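Local coordinates for cell wall surface anchor family protein (Streptococcus agalactiae serogroup V, PDB 3PF2) that forms the shaft of a pilus on the bacterial surface as its major (backbone) subunit, represented here by a calcium-binding C-terminal fragment of two Ig-like domains, at residues 56-62 with 135-141; 144-148 with 299-305; 178-182 with 255-261; 265-271 with 285-291. One frame throughout, in Å; residues are numbered along the deposited sequence.

Contact 1. Residues 56-62 with 135-141; sequences GLTYKSV and PVASTIN
With OG1 set beside its own backbone N (chi1 -64°), T58 meets N141, whose CG sits between its backbone N and carbonyl carbon (chi1 63°). The two side chains cross at about a right angle, and N141 ND2 donates to T58 OG1 over 3.0 Å, the hydroxyl lying close to the amide plane. The same ND2 also donates to D55 O, while N141 OD1 accepts from K143 N. The amide is therefore held at both ends and its rotation fixed, just where G56 O receives N141 N at 2.8 Å. T58 and T139 follow as a hydrogen-bonded pair with bonds both ways. Farther along, K60 N reaches A137 O at 2.8 Å from above the carbonyl plane, and S61 N adds a weak bond to that oxygen. A137 N returns to S61 O, and A137 CB rests 3.5 Å from S61 OG. On the L57, Y59 and V62 side, V136 CG1 touches the edge of the Y59 ring 3.8 Å from Y59 CD1, and L91 packs on all three of Y59, V62 and V136. K60 and S61 facing A137 together form a classic beta bulge, which shifts the register between the adjoining strands 57-67 and 132-140, both interior to an all-antiparallel sheet in the Cna-B-like, Ig-type pilin domain.

Contact 2. Residues 144-148 with 299-305; sequences AVLGK and PTDITVD
A144 meets D305 through water: one molecule donates to A144 O and accepts from D305 N at 3.0 Å. Next, V145 splits its two methyls. With CG1 opposite the backbone N (chi1 175°), that branch lies 3.6 Å from I302 CG1, while V145 CG2 lies 3.5 Å from T303 C. L146 N gives a nearly straight bond of 2.9 Å to D305 OD1, on the syn lone pair of the carboxylate, and D305 OD2 forms a salt bridge with K251. L146 and G147 are the central residues of a type II turn running from V145 to K148. The ring of P299 sits against this turn, with P299 CB 3.4 Å from L146 O and CG near G147 O. The K148 chain runs extended past P299 O and bends only at the last torsion (chi4 73°), bringing NZ to P299 O at 3.1 Å, on a lone pair. I302 O takes a second bond of the same length, somewhat tilted from its plane. Two loops, one from the Cna-B-like domain and one from the prealbumin-like domain, are thus joined by charged side chains gripping backbone groups, a carboxylate on an amide and an ammonium on two carbonyls, which probably fixes the loop backbones.

Contact 3. Residues 178-182 with 255-261; sequences EVHTG and YAVDANA
A256 O is gripped from opposite faces of its carbonyl plane, by H180 NE2 at 2.9 Å and by A259 N of its own loop. The imidazole belongs to the first part of strand 178-190, a member of the mixed sheet that continues into the prealbumin-like domain, and residues 255-261 form the loop between strands 247-253 and 266-274 that wraps around the ring. H180 CG lies between its backbone N and carbonyl carbon (chi1 39°), which turns the imidazole into the loop. On the other nitrogen, H180 ND1 donates to E178 OE1 in a bond of 2.7 Å, nearly straight at 173°, lying in the ring plane and on the syn lone pair of the carboxylate. This is a His-carboxylate pair. With both nitrogens engaged as donors, the ring is held against rotation. D20 OD1 comes close to E178 OE2; two acids so near would probably favour a positive imidazole, or a proton shared between them. A261 CA lies over one face of the H180 ring in a CH-pi contact, 3.8 Å from the centroid, while the carbonyls of Y255, A256 and A259 come to the ring edge. The Y255 and H180 side chains cross at about a right angle, while their ring planes meet obliquely at 49°, with H180 CD2 over the tyrosine face but toward its rim. The tyrosine edge reaches T181 and G182, with Y255 CE2 3.6 Å from T181 C. The phenol hydroxyl is tied back to the loop, Y255 OH donating to A261 O at 2.7 Å on a lone pair.

Contact 4. Residues 265-271 with 285-291; sequences AVTYKLK and EIEFTVS
Y268 CB lies over the face of the F288 ring in a CH-pi contact, 3.5 Å from F288 CZ. F288 can lie this way because its CG sits between backbone N and carbonyl carbon (chi1 66°), which swings the ring across toward the neighbouring strand. The two rings are nearly parallel, with planes at 27°, but slid apart so that they barely overlap. The space alongside F288 is taken by L270, with L270 CG 3.8 Å from F288 CE2, while V290 CG2 fits against the Y268 ring 3.7 Å from Y268 CD2. Six backbone bonds, from V266–V290 through Y268–F288 to L270–I286, join these residues as the antiparallel hairpin of strands 266-274 and 286-290, within a four-stranded sheet of the prealbumin-like domain. F186 meets F288 edge-to-face, and F202 and I314 close over L270 and I286. On the other side of the sheet the relief is polar. K269 and E287 lie side by side pointing the same way, K269 CE 3.6 Å from E287 OE2, with their charged ends too far apart for a salt bridge; K269 NZ bonds instead to S207 O. Between T267 OG1 and E287 OE1 sits a water, 3.1 Å from E287 OE1, to which it donates.

Contacts 1 and 4 are both antiparallel strand pairs, one in each domain, but contact 1 is largely buried in the middle of its sheet whereas contact 4 includes an edge strand and has a charged, partly exposed side. Contact 3 lies between them and sets a loop against a strand; contact 2, off to one side, joins two loops. Contact 2, nearer the surface, relies on charged side chains; contact 3 is buried and built round an imidazole. Strand 178-190 links them all: I140 of contact 1 packs on V179 and T181, G147 of contact 2 probably hydrogen-bonds to T181 O, and G182 touches V290 of contact 4. The loop residue Y255 also touches V290.

Contact 1. Residues 56-62 with 135-141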
loop_
_atom_site.group_PDB
_atom_site.type_symbol
_atom_site.label_atom_id
_atom_site.label_comp_id
_atom_site.label_asym_id
_atom_site.label_seq_id
_atom_site.Cartn_x
_atom_site.Cartn_y
_atom_site.Cartn_z
ATOM N N GLY A 56 5.776 -1.863 7.332
ATOM C CA GLY A 56 5.506 -0.680 6.516
ATOM C C GLY A 56 4.061 -0.543 6.076
ATOM O O GLY A 56 3.732 0.349 5.290
ATOM N N LEU A 57 3.196 -1.426 6.568
ATOM C CA LEU A 57 1.760 -1.333 6.293
ATOM C C LEU A 57 0.982 -1.041 7.569
ATOM O O LEU A 57 1.277 -1.611 8.613
ATOM C CB LEU A 57 1.253 -2.630 5.666
ATOM C CG LEU A 57 1.890 -3.064 4.338
ATOM C CD1 LEU A 57 1.376 -4.418 3.929
ATOM C CD2 LEU A 57 1.618 -2.052 3.219
ATOM N N THR A 58 0.001 -0.146 7.480
ATOM C CA THR A 58 -0.943 0.090 8.579
ATOM C C THR A 58 -2.328 -0.403 8.171
ATOM O O THR A 58 -2.906 0.067 7.191
ATOM C CB THR A 58 -0.980 1.588 9.008
ATOM O OG1 THR A 58 0.304 1.966 9.523
ATOM C CG2 THR A 58 -2.058 1.834 10.101
ATOM N N TYR A 59 -2.844 -1.370 8.928
ATOM C CA TYR A 59 -4.212 -1.860 8.806
ATOM C C TYR A 59 -5.229 -0.780 9.197
ATOM O O TYR A 59 -5.038 -0.057 10.193
ATOM C CB TYR A 59 -4.388 -3.093 9.709
ATOM C CG TYR A 59 -5.829 -3.496 9.982
ATOM C CD1 TYR A 59 -6.484 -4.423 9.170
ATOM C CD2 TYR A 59 -6.523 -2.966 11.073
ATOM C CE1 TYR A 59 -7.803 -4.801 9.426
ATOM C CE2 TYR A 59 -7.833 -3.322 11.334
ATOM C CZ TYR A 59 -8.460 -4.248 10.519
ATOM O OH TYR A 59 -9.760 -4.622 10.768
ATOM N N LYS A 60 -6.300 -0.672 8.414
ATOM C CA LYS A 60 -7.362 0.307 8.687
ATOM C C LYS A 60 -8.664 -0.355 9.098
ATOM O O LYS A 60 -9.240 0.001 10.122
ATOM C CB LYS A 60 -7.615 1.240 7.499
ATOM C CG LYS A 60 -6.506 2.239 7.235
ATOM C CD LYS A 60 -6.289 3.174 8.430
ATOM C CE LYS A 60 -4.946 3.886 8.318
ATOM N NZ LYS A 60 -4.784 4.903 9.406
ATOM N N SER A 61 -9.135 -1.302 8.291
ATOM C CA SER A 61 -10.412 -1.970 8.548
ATOM C C SER A 61 -10.582 -3.144 7.617
ATOM O O SER A 61 -9.848 -3.271 6.629
ATOM C CB SER A 61 -11.583 -0.998 8.311
ATOM O OG SER A 61 -11.502 -0.435 7.016
ATOM N N VAL A 62 -11.549 -4.005 7.936
ATOM C CA VAL A 62 -12.003 -5.036 7.013
ATOM C C VAL A 62 -13.317 -4.563 6.394
ATOM O O VAL A 62 -14.186 -4.022 7.097
ATOM C CB VAL A 62 -12.198 -6.404 7.715
ATOM C CG1 VAL A 62 -12.735 -7.450 6.742
ATOM C CG2 VAL A 62 -10.875 -6.889 8.374
ATOM N N PRO A 135 -12.005 -7.922 1.490
ATOM C CA PRO A 135 -11.268 -6.671 1.292
ATOM C C PRO A 135 -10.727 -6.136 2.610
ATOM O O PRO A 135 -11.454 -6.095 3.609
ATOM C CB PRO A 135 -12.319 -5.713 0.700
ATOM C CG PRO A 135 -13.644 -6.387 0.841
ATOM C CD PRO A 135 -13.458 -7.707 1.566
ATOM N N VAL A 136 -9.446 -5.768 2.627
ATOM C CA VAL A 136 -8.799 -5.227 3.815
ATOM C C VAL A 136 -8.200 -3.862 3.487
ATOM O O VAL A 136 -7.281 -3.752 2.673
ATOM C CB VAL A 136 -7.724 -6.182 4.390
ATOM C CG1 VAL A 136 -7.074 -5.581 5.641
ATOM C CG2 VAL A 136 -8.360 -7.535 4.731
ATOM N N ALA A 137 -8.728 -2.827 4.126
ATOM C CA ALA A 137 -8.210 -1.476 3.938
ATOM C C ALA A 137 -6.894 -1.271 4.680
ATOM O O ALA A 137 -6.725 -1.731 5.819
ATOM C CB ALA A 137 -9.253 -0.452 4.372
ATOM N N SER A 138 -5.966 -0.579 4.021
ATOM C CA SER A 138 -4.575 -0.522 4.439
ATOM C C SER A 138 -3.952 0.771 3.923
ATOM O O SER A 138 -4.465 1.355 2.984
ATOM C CB SER A 138 -3.836 -1.726 3.815
ATOM O OG SER A 138 -2.495 -1.827 4.263
ATOM N N THR A 139 -2.876 1.223 4.570
ATOM C CA THR A 139 -2.040 2.304 4.021
ATOM C C THR A 139 -0.582 1.871 4.075
ATOM O O THR A 139 -0.228 0.975 4.835
ATOM C CB THR A 139 -2.174 3.626 4.811
ATOM O OG1 THR A 139 -1.754 3.420 6.171
ATOM C CG2 THR A 139 -3.607 4.149 4.793
ATOM N N ILE A 140 0.261 2.487 3.248
ATOM C CA ILE A 140 1.699 2.371 3.412
ATOM C C ILE A 140 2.098 3.435 4.444
ATOM O O ILE A 140 1.603 4.556 4.385
ATOM C CB ILE A 140 2.445 2.659 2.087
ATOM C CG1 ILE A 140 2.023 1.666 0.989
ATOM C CG2 ILE A 140 3.970 2.626 2.292
ATOM C CD1 ILE A 140 2.609 1.941 -0.422
ATOM N N ASN A 141 2.974 3.089 5.381
ATOM C CA ASN A 141 3.391 4.057 6.402
ATOM C C ASN A 141 4.865 4.457 6.299
ATOM O O ASN A 141 5.570 4.048 5.371
ATOM C CB ASN A 141 3.050 3.542 7.807
ATOM C CG ASN A 141 3.787 2.276 8.151
ATOM O OD1 ASN A 141 4.992 2.193 7.953
ATOM N ND2 ASN A 141 3.071 1.279 8.682
#

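Contact 2. Residues 144-148 with 299-305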
loop_
_atom_site.group_PDB
_atom_site.type_symbol
_atom_site.label_atom_id
_atom_site.label_comp_id
_atom_site.label_asym_id
_atom_site.label_seq_id
_atom_site.Cartn_x
_atom_site.Cartn_y
_atom_site.Cartn_z
ATOM N N ALA A 144 8.058 2.129 5.524
ATOM C CA ALA A 144 8.371 1.602 4.200
ATOM C C ALA A 144 9.778 1.996 3.770
ATOM O O ALA A 144 10.281 3.076 4.144
ATOM C CB ALA A 144 7.355 2.118 3.180
ATOM N N VAL A 145 10.424 1.133 2.988
ATOM C CA VAL A 145 11.663 1.532 2.311
ATOM C C VAL A 145 11.244 2.103 0.969
ATOM O O VAL A 145 10.482 1.463 0.244
ATOM C CB VAL A 145 12.637 0.349 2.116
ATOM C CG1 VAL A 145 13.866 0.780 1.296
ATOM C CG2 VAL A 145 13.114 -0.156 3.451
ATOM N N LEU A 146 11.717 3.309 0.649
ATOM C CA LEU A 146 11.296 3.960 -0.590
ATOM C C LEU A 146 11.839 3.227 -1.824
ATOM O O LEU A 146 13.040 2.971 -1.925
ATOM C CB LEU A 146 11.667 5.449 -0.579
ATOM C CG LEU A 146 11.094 6.262 0.593
ATOM C CD1 LEU A 146 11.387 7.738 0.396
ATOM C CD2 LEU A 146 9.572 6.061 0.772
ATOM N N GLY A 147 10.928 2.870 -2.732
ATOM C CA GLY A 147 11.248 2.121 -3.949
ATOM C C GLY A 147 11.255 0.617 -3.763
ATOM O O GLY A 147 11.537 -0.124 -4.712
ATOM N N LYS A 148 10.951 0.159 -2.548
ATOM C CA LYS A 148 10.982 -1.284 -2.244
ATOM C C LYS A 148 9.595 -1.916 -2.294
ATOM O O LYS A 148 8.624 -1.322 -1.829
ATOM C CB LYS A 148 11.632 -1.523 -0.876
ATOM C CG LYS A 148 11.987 -2.978 -0.602
ATOM C CD LYS A 148 12.596 -3.112 0.787
ATOM C CE LYS A 148 13.071 -4.537 1.054
ATOM N NZ LYS A 148 14.302 -4.838 0.293
ATOM N N PRO A 299 17.087 -0.144 -3.384
ATOM C CA PRO A 299 16.067 -0.458 -2.377
ATOM C C PRO A 299 15.820 -1.943 -2.164
ATOM O O PRO A 299 15.386 -2.321 -1.081
ATOM C CB PRO A 299 14.798 0.214 -2.924
ATOM C CG PRO A 299 15.065 0.402 -4.361
ATOM C CD PRO A 299 16.531 0.673 -4.479
ATOM N N THR A 300 16.094 -2.769 -3.168
ATOM C CA THR A 300 15.835 -4.212 -3.050
ATOM C C THR A 300 16.775 -4.863 -2.047
ATOM O O THR A 300 16.490 -5.951 -1.549
ATOM C CB THR A 300 15.983 -4.969 -4.393
ATOM O OG1 THR A 300 17.333 -4.863 -4.866
ATOM C CG2 THR A 300 15.031 -4.421 -5.431
ATOM N N ASP A 301 17.886 -4.192 -1.757
ATOM C CA ASP A 301 18.951 -4.751 -0.915
ATOM C C ASP A 301 18.869 -4.335 0.559
ATOM O O ASP A 301 19.561 -4.910 1.406
ATOM C CB ASP A 301 20.328 -4.363 -1.485
ATOM C CG ASP A 301 20.571 -4.915 -2.887
ATOM O OD1 ASP A 301 19.854 -5.826 -3.331
ATOM O OD2 ASP A 301 21.492 -4.422 -3.555
ATOM N N ILE A 302 18.014 -3.359 0.868
ATOM C CA ILE A 302 18.041 -2.694 2.173
ATOM C C ILE A 302 16.750 -2.865 2.970
ATOM O O ILE A 302 15.681 -3.087 2.394
ATOM C CB ILE A 302 18.371 -1.179 2.019
ATOM C CG1 ILE A 302 17.237 -0.449 1.281
ATOM C CG2 ILE A 302 19.717 -1.004 1.292
ATOM C CD1 ILE A 302 17.569 0.999 0.913
ATOM N N THR A 303 16.845 -2.743 4.293
ATOM C CA THR A 303 15.650 -2.839 5.137
ATOM C C THR A 303 15.267 -1.514 5.803
ATOM O O THR A 303 14.250 -1.423 6.503
ATOM C CB THR A 303 15.776 -3.974 6.186
ATOM O OG1 THR A 303 17.057 -3.884 6.816
ATOM C CG2 THR A 303 15.625 -5.330 5.510
ATOM N N VAL A 304 16.072 -0.482 5.548
ATOM C CA VAL A 304 15.791 0.884 5.964
ATOM C C VAL A 304 16.403 1.800 4.902
ATOM O O VAL A 304 17.414 1.450 4.301
ATOM C CB VAL A 304 16.394 1.215 7.366
ATOM C CG1 VAL A 304 17.937 1.273 7.330
ATOM C CG2 VAL A 304 15.822 2.512 7.901
ATOM N N ASP A 305 15.784 2.956 4.671
ATOM C CA ASP A 305 16.297 3.912 3.676
ATOM C C ASP A 305 17.781 4.250 3.858
ATOM O O ASP A 305 18.251 4.442 4.996
ATOM C CB ASP A 305 15.530 5.235 3.727
ATOM C CG ASP A 305 14.106 5.121 3.243
ATOM O OD1 ASP A 305 13.800 4.273 2.384
ATOM O OD2 ASP A 305 13.291 5.924 3.724
HETATM O O HOH W 1 13.066 3.315 5.846
HETATM O O HOH W 2 10.423 5.746 4.061
#

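Contact 3. Residues 178-182 with 255-261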
loop_
_atom_site.group_PDB
_atom_site.type_symbol
_atom_site.label_atom_id
_atom_site.label_comp_id
_atom_site.label_asym_id
_atom_site.label_seq_id
_atom_site.Cartn_x
_atom_site.Cartn_y
_atom_site.Cartn_z
ATOM N N GLU A 178 2.135 -6.891 -4.101
ATOM C CA GLU A 178 2.989 -5.915 -3.412
ATOM C C GLU A 178 2.594 -4.489 -3.741
ATOM O O GLU A 178 2.006 -4.222 -4.806
ATOM C CB GLU A 178 4.479 -6.115 -3.752
ATOM C CG GLU A 178 4.837 -5.962 -5.241
ATOM C CD GLU A 178 4.989 -4.513 -5.712
ATOM O OE1 GLU A 178 5.396 -3.642 -4.910
ATOM O OE2 GLU A 178 4.712 -4.235 -6.909
ATOM N N VAL A 179 2.925 -3.593 -2.819
ATOM C CA VAL A 179 2.804 -2.158 -3.070
ATOM C C VAL A 179 4.126 -1.450 -2.849
ATOM O O VAL A 179 5.051 -1.975 -2.204
ATOM C CB VAL A 179 1.701 -1.497 -2.205
ATOM C CG1 VAL A 179 0.339 -2.059 -2.553
ATOM C CG2 VAL A 179 2.012 -1.661 -0.689
ATOM N N HIS A 180 4.219 -0.222 -3.345
ATOM C CA HIS A 180 5.470 0.526 -3.198
ATOM C C HIS A 180 5.169 2.006 -3.205
ATOM O O HIS A 180 4.158 2.428 -3.776
ATOM C CB HIS A 180 6.417 0.191 -4.351
ATOM C CG HIS A 180 5.706 0.042 -5.656
ATOM N ND1 HIS A 180 5.252 -1.179 -6.115
ATOM C CD2 HIS A 180 5.304 0.963 -6.565
ATOM C CE1 HIS A 180 4.628 -1.007 -7.263
ATOM N NE2 HIS A 180 4.625 0.286 -7.552
ATOM N N THR A 181 6.082 2.763 -2.598
ATOM C CA THR A 181 6.033 4.224 -2.547
ATOM C C THR A 181 7.465 4.717 -2.725
ATOM O O THR A 181 8.391 3.961 -2.488
ATOM C CB THR A 181 5.409 4.715 -1.200
ATOM O OG1 THR A 181 5.075 6.104 -1.296
ATOM C CG2 THR A 181 6.321 4.482 0.009
ATOM N N GLY A 182 7.638 5.978 -3.140
ATOM C CA GLY A 182 8.959 6.510 -3.470
ATOM C C GLY A 182 9.253 7.868 -2.865
ATOM O O GLY A 182 8.450 8.411 -2.112
ATOM N N TYR A 255 4.681 6.097 -7.187
ATOM C CA TYR A 255 5.244 5.958 -8.536
ATOM C C TYR A 255 4.830 4.551 -8.963
ATOM O O TYR A 255 4.362 3.763 -8.123
ATOM C CB TYR A 255 6.781 6.139 -8.540
ATOM C CG TYR A 255 7.501 4.930 -7.988
ATOM C CD1 TYR A 255 8.093 3.994 -8.843
ATOM C CD2 TYR A 255 7.516 4.681 -6.614
ATOM C CE1 TYR A 255 8.703 2.843 -8.341
ATOM C CE2 TYR A 255 8.132 3.546 -6.097
ATOM C CZ TYR A 255 8.719 2.630 -6.972
ATOM O OH TYR A 255 9.313 1.513 -6.445
ATOM N N ALA A 256 4.990 4.224 -10.242
ATOM C CA ALA A 256 4.607 2.896 -10.745
ATOM C C ALA A 256 3.209 2.499 -10.238
ATOM O O ALA A 256 3.005 1.426 -9.658
ATOM C CB ALA A 256 5.673 1.847 -10.365
ATOM N N VAL A 257 2.252 3.401 -10.462
ATOM C CA VAL A 257 0.908 3.311 -9.924
ATOM C C VAL A 257 0.227 1.967 -10.243
ATOM O O VAL A 257 -0.382 1.346 -9.351
ATOM C CB VAL A 257 0.052 4.512 -10.430
ATOM C CG1 VAL A 257 -1.419 4.353 -10.084
ATOM C CG2 VAL A 257 0.612 5.827 -9.833
ATOM N N ASP A 258 0.347 1.530 -11.502
ATOM C CA ASP A 258 -0.200 0.248 -11.954
ATOM C C ASP A 258 0.896 -0.654 -12.531
ATOM O O ASP A 258 0.769 -1.200 -13.639
ATOM C CB ASP A 258 -1.291 0.503 -12.998
ATOM C CG ASP A 258 -2.521 1.119 -12.399
ATOM O OD1 ASP A 258 -3.041 0.538 -11.422
ATOM O OD2 ASP A 258 -2.969 2.184 -12.887
ATOM N N ALA A 259 1.974 -0.807 -11.777
ATOM C CA ALA A 259 3.115 -1.596 -12.220
ATOM C C ALA A 259 3.869 -2.091 -10.997
ATOM O O ALA A 259 3.524 -1.740 -9.858
ATOM C CB ALA A 259 4.033 -0.757 -13.132
ATOM N N ASN A 260 4.882 -2.922 -11.225
ATOM C CA ASN A 260 5.679 -3.428 -10.104
ATOM C C ASN A 260 6.641 -2.368 -9.578
ATOM O O ASN A 260 6.633 -1.230 -10.064
ATOM C CB ASN A 260 6.372 -4.756 -10.451
ATOM C CG ASN A 260 7.464 -4.611 -11.488
ATOM O OD1 ASN A 260 8.005 -3.529 -11.718
ATOM N ND2 ASN A 260 7.816 -5.730 -12.111
ATOM N N ALA A 261 7.429 -2.719 -8.566
ATOM C CA ALA A 261 8.279 -1.748 -7.876
ATOM C C ALA A 261 9.405 -1.177 -8.760
ATOM O O ALA A 261 9.989 -0.149 -8.418
ATOM C CB ALA A 261 8.844 -2.346 -6.574
#

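Contact 4. Residues 265-271 with 285-291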
loop_
_atom_site.group_PDB
_atom_site.type_symbol
_atom_site.label_atom_id
_atom_site.label_comp_id
_atom_site.label_asym_id
_atom_site.label_seq_id
_atom_site.Cartn_x
_atom_site.Cartn_y
_atom_site.Cartn_z
ATOM N N ALA A 265 8.215 5.609 -13.686
ATOM C CA ALA A 265 8.320 6.781 -12.826
ATOM C C ALA A 265 7.132 7.725 -13.016
ATOM O O ALA A 265 6.477 7.727 -14.073
ATOM C CB ALA A 265 9.626 7.497 -13.085
ATOM N N VAL A 266 6.848 8.512 -11.977
ATOM C CA VAL A 266 5.776 9.504 -12.007
ATOM C C VAL A 266 6.371 10.896 -11.852
ATOM O O VAL A 266 7.245 11.107 -11.015
ATOM C CB VAL A 266 4.740 9.239 -10.883
ATOM C CG1 VAL A 266 3.761 10.416 -10.700
ATOM C CG2 VAL A 266 3.949 7.977 -11.188
ATOM N N THR A 267 5.872 11.830 -12.661
ATOM C CA THR A 267 6.313 13.219 -12.618
ATOM C C THR A 267 5.530 14.017 -11.585
ATOM O O THR A 267 4.307 13.911 -11.487
ATOM C CB THR A 267 6.156 13.889 -14.005
ATOM O OG1 THR A 267 6.993 13.210 -14.936
ATOM C CG2 THR A 267 6.559 15.382 -13.954
ATOM N N TYR A 268 6.258 14.821 -10.814
ATOM C CA TYR A 268 5.650 15.814 -9.933
ATOM C C TYR A 268 6.319 17.151 -10.237
ATOM O O TYR A 268 7.256 17.216 -11.018
ATOM C CB TYR A 268 5.863 15.445 -8.462
ATOM C CG TYR A 268 5.172 14.167 -8.047
ATOM C CD1 TYR A 268 3.874 14.186 -7.556
ATOM C CD2 TYR A 268 5.823 12.929 -8.169
ATOM C CE1 TYR A 268 3.232 13.004 -7.177
ATOM C CE2 TYR A 268 5.182 11.740 -7.792
ATOM C CZ TYR A 268 3.890 11.796 -7.304
ATOM O OH TYR A 268 3.222 10.648 -6.924
ATOM N N LYS A 269 5.806 18.217 -9.649
ATOM C CA LYS A 269 6.349 19.551 -9.923
ATOM C C LYS A 269 6.608 20.313 -8.645
ATOM O O LYS A 269 5.931 20.105 -7.637
ATOM C CB LYS A 269 5.370 20.343 -10.787
ATOM C CG LYS A 269 5.160 19.749 -12.145
ATOM C CD LYS A 269 4.240 20.609 -12.993
ATOM C CE LYS A 269 4.027 19.917 -14.336
ATOM N NZ LYS A 269 2.930 20.580 -15.114
ATOM N N LEU A 270 7.597 21.202 -8.684
ATOM C CA LEU A 270 7.770 22.174 -7.596
ATOM C C LEU A 270 7.548 23.565 -8.178
ATOM O O LEU A 270 8.045 23.862 -9.254
ATOM C CB LEU A 270 9.183 22.100 -7.011
ATOM C CG LEU A 270 9.595 20.790 -6.339
ATOM C CD1 LEU A 270 11.059 20.884 -5.946
ATOM C CD2 LEU A 270 8.746 20.504 -5.139
ATOM N N LYS A 271 6.755 24.378 -7.492
ATOM C CA LYS A 271 6.635 25.790 -7.856
ATOM C C LYS A 271 7.383 26.599 -6.809
ATOM O O LYS A 271 6.997 26.622 -5.640
ATOM C CB LYS A 271 5.170 26.196 -7.893
ATOM C CG LYS A 271 4.949 27.667 -8.244
ATOM C CD LYS A 271 3.510 28.061 -7.973
ATOM C CE LYS A 271 3.313 29.558 -8.202
ATOM N NZ LYS A 271 1.887 29.931 -7.978
ATOM N N GLU A 285 7.855 26.378 -13.461
ATOM C CA GLU A 285 7.849 25.315 -12.461
ATOM C C GLU A 285 8.930 24.292 -12.788
ATOM O O GLU A 285 9.390 24.195 -13.934
ATOM C CB GLU A 285 6.461 24.673 -12.367
ATOM C CG GLU A 285 5.406 25.688 -11.890
ATOM C CD GLU A 285 4.000 25.148 -11.715
ATOM O OE1 GLU A 285 3.666 24.093 -12.293
ATOM O OE2 GLU A 285 3.202 25.819 -11.003
ATOM N N ILE A 286 9.335 23.548 -11.769
ATOM C CA ILE A 286 10.436 22.591 -11.852
ATOM C C ILE A 286 9.862 21.182 -11.793
ATOM O O ILE A 286 9.189 20.834 -10.827
ATOM C CB ILE A 286 11.387 22.763 -10.645
ATOM C CG1 ILE A 286 11.960 24.192 -10.619
ATOM C CG2 ILE A 286 12.484 21.669 -10.653
ATOM C CD1 ILE A 286 12.071 24.769 -9.241
ATOM N N GLU A 287 10.132 20.379 -12.812
ATOM C CA GLU A 287 9.654 18.999 -12.817
ATOM C C GLU A 287 10.673 18.078 -12.163
ATOM O O GLU A 287 11.875 18.341 -12.197
ATOM C CB GLU A 287 9.336 18.541 -14.245
ATOM C CG GLU A 287 8.137 19.262 -14.849
ATOM C CD GLU A 287 7.650 18.662 -16.165
ATOM O OE1 GLU A 287 8.273 17.705 -16.685
ATOM O OE2 GLU A 287 6.617 19.157 -16.672
ATOM N N PHE A 288 10.192 17.007 -11.535
ATOM C CA PHE A 288 11.074 15.921 -11.110
ATOM C C PHE A 288 10.338 14.607 -11.216
ATOM O O PHE A 288 9.123 14.598 -11.352
ATOM C CB PHE A 288 11.603 16.126 -9.680
ATOM C CG PHE A 288 10.556 16.066 -8.599
ATOM C CD1 PHE A 288 10.317 14.869 -7.887
ATOM C CD2 PHE A 288 9.845 17.205 -8.237
ATOM C CE1 PHE A 288 9.371 14.812 -6.845
ATOM C CE2 PHE A 288 8.887 17.164 -7.200
ATOM C CZ PHE A 288 8.658 15.974 -6.495
ATOM N N THR A 289 11.072 13.497 -11.172
ATOM C CA THR A 289 10.411 12.198 -11.206
ATOM C C THR A 289 10.737 11.375 -9.973
ATOM O O THR A 289 11.849 11.436 -9.448
ATOM C CB THR A 289 10.751 11.384 -12.455
ATOM O OG1 THR A 289 12.168 11.269 -12.571
ATOM C CG2 THR A 289 10.199 12.045 -13.716
ATOM N N VAL A 290 9.732 10.638 -9.520
ATOM C CA VAL A 290 9.872 9.638 -8.482
ATOM C C VAL A 290 9.871 8.276 -9.166
ATOM O O VAL A 290 8.965 7.972 -9.956
ATOM C CB VAL A 290 8.705 9.718 -7.478
ATOM C CG1 VAL A 290 8.804 8.565 -6.460
ATOM C CG2 VAL A 290 8.741 11.061 -6.756
ATOM N N SER A 291 10.912 7.490 -8.893
ATOM C CA SER A 291 11.101 6.162 -9.491
ATOM C C SER A 291 11.526 5.178 -8.412
ATOM O O SER A 291 11.606 5.529 -7.241
ATOM C CB SER A 291 12.199 6.227 -10.550
ATOM O OG SER A 291 13.478 6.400 -9.936
HETATM O O HOH W 3 8.862 14.769 -16.052
#